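Local coordinates for protein flavodoxin-like domain (Synechococcus elongatus PCC 6301, PDB 3HLY) that probably binds a flavin mononucleotide and takes part in electron transfer, as the flavodoxin-like domain of a larger flavoprotein, at residues Pro123-Ala126 with Ile127-Gln130. Sequence-based numbering, arbitrary orientation.
Sequences PTEA and IYQQ
Tyr128 folds its ring back beside Pro123 and the Thr124 carbonyl, meeting both obliquely, at the N-terminal end of helix 125-144, the last helix of this flavodoxin-like alpha/beta fold, and so illustrates a hydrophobic staple, in which the residue before the N-cap, here Pro123, meets the fourth helical residue, Tyr128. With CG anti to its carbonyl carbon (chi1 -70°), the tyrosine runs back toward the preceding loop, where its side chain lies obliquely to the proline ring and CZ meets Pro123 CB at 3.5 Å. Ile127 comes to the same proline by another branch, its CG2 standing 4.1 Å from Pro123 CB, while its CG1 arm passes Thr124 OG1 at about a right angle. Leu17 of helix 14-27 touches all three of Pro123, Ile127 and Tyr128, joining this end of the helix to its neighbour. A serine in place of Tyr128 would probably leave Pro123 CB without its aromatic partner and open a gap beside Leu17. Thr124 is the N-cap residue, and its carbonyl begins the helical bonding: Tyr128 N donates to Thr124 O at 3.1 Å, in the carbonyl plane. One residue on, Gln129 N reaches Glu125 O at 2.8 Å, with the donor tilted 19° from the carbonyl plane.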
loop_
_atom_site.group_PDB
_atom_site.type_symbol
_atom_site.label_atom_id
_atom_site.label_comp_id
_atom_site.label_asym_id
_atom_site.label_seq_id
_atom_site.Cartn_x
_atom_site.Cartn_y
_atom_site.Cartn_z
ATOM N N PRO A 123 -4.892 -16.412 0.372
ATOM C CA PRO A 123 -5.669 -15.553 1.266
ATOM C C PRO A 123 -7.032 -16.160 1.570
ATOM O O PRO A 123 -7.810 -16.437 0.662
ATOM C CB PRO A 123 -5.784 -14.260 0.475
ATOM C CG PRO A 123 -4.474 -14.204 -0.224
ATOM C CD PRO A 123 -4.301 -15.626 -0.724
ATOM N N THR A 124 -7.313 -16.376 2.848
ATOM C CA THR A 124 -8.593 -16.929 3.253
ATOM C C THR A 124 -9.483 -15.768 3.674
ATOM O O THR A 124 -9.065 -14.608 3.625
ATOM C CB THR A 124 -8.436 -17.890 4.454
ATOM O OG1 THR A 124 -7.809 -17.197 5.545
ATOM C CG2 THR A 124 -7.589 -19.096 4.069
ATOM N N GLU A 125 -10.709 -16.076 4.084
ATOM C CA GLU A 125 -11.626 -15.040 4.536
ATOM C C GLU A 125 -10.996 -14.344 5.735
ATOM O O GLU A 125 -11.147 -13.138 5.921
ATOM C CB GLU A 125 -12.974 -15.649 4.926
ATOM C CG GLU A 125 -13.770 -16.199 3.744
ATOM C CD GLU A 125 -14.208 -15.118 2.763
ATOM O OE1 GLU A 125 -14.769 -15.476 1.705
ATOM O OE2 GLU A 125 -14.000 -13.914 3.046
ATOM N N ALA A 126 -10.277 -15.118 6.538
ATOM C CA ALA A 126 -9.604 -14.590 7.717
ATOM C C ALA A 126 -8.651 -13.464 7.314
ATOM O O ALA A 126 -8.680 -12.376 7.889
ATOM C CB ALA A 126 -8.835 -15.702 8.407
ATOM N N ILE A 127 -7.804 -13.740 6.327
ATOM C CA ILE A 127 -6.860 -12.753 5.835
ATOM C C ILE A 127 -7.573 -11.505 5.300
ATOM O O ILE A 127 -7.122 -10.376 5.529
ATOM C CB ILE A 127 -5.988 -13.334 4.702
ATOM C CG1 ILE A 127 -5.034 -14.392 5.262
ATOM C CG2 ILE A 127 -5.194 -12.208 4.025
ATOM C CD1 ILE A 127 -3.952 -13.828 6.139
ATOM N N TYR A 128 -8.675 -11.706 4.584
ATOM C CA TYR A 128 -9.414 -10.583 4.025
ATOM C C TYR A 128 -10.059 -9.757 5.115
ATOM O O TYR A 128 -10.219 -8.545 4.964
ATOM C CB TYR A 128 -10.471 -11.058 3.031
ATOM C CG TYR A 128 -9.876 -11.593 1.757
ATOM C CD1 TYR A 128 -8.953 -10.841 1.034
ATOM C CD2 TYR A 128 -10.214 -12.864 1.280
ATOM C CE1 TYR A 128 -8.377 -11.340 -0.124
ATOM C CE2 TYR A 128 -9.639 -13.372 0.118
ATOM C CZ TYR A 128 -8.723 -12.607 -0.573
ATOM O OH TYR A 128 -8.131 -13.098 -1.701
ATOM N N GLN A 129 -10.427 -10.409 6.217
ATOM C CA GLN A 129 -11.032 -9.697 7.338
ATOM C C GLN A 129 -9.963 -8.826 7.982
ATOM O O GLN A 129 -10.245 -7.713 8.415
ATOM C CB GLN A 129 -11.585 -10.668 8.385
ATOM C CG GLN A 129 -12.247 -9.981 9.579
ATOM C CD GLN A 129 -13.441 -9.117 9.178
ATOM O OE1 GLN A 129 -14.447 -9.620 8.664
ATOM N NE2 GLN A 129 -13.332 -7.810 9.406
ATOM N N GLN A 130 -8.738 -9.344 8.045
ATOM C CA GLN A 130 -7.622 -8.612 8.625
ATOM C C GLN A 130 -7.263 -7.388 7.756
ATOM O O GLN A 130 -6.910 -6.326 8.276
ATOM C CB GLN A 130 -6.417 -9.539 8.785
ATOM C CG GLN A 130 -5.227 -8.884 9.466
ATOM C CD GLN A 130 -4.038 -9.811 9.546
ATOM O OE1 GLN A 130 -4.089 -10.950 9.060
ATOM N NE2 GLN A 130 -2.950 -9.334 10.152
#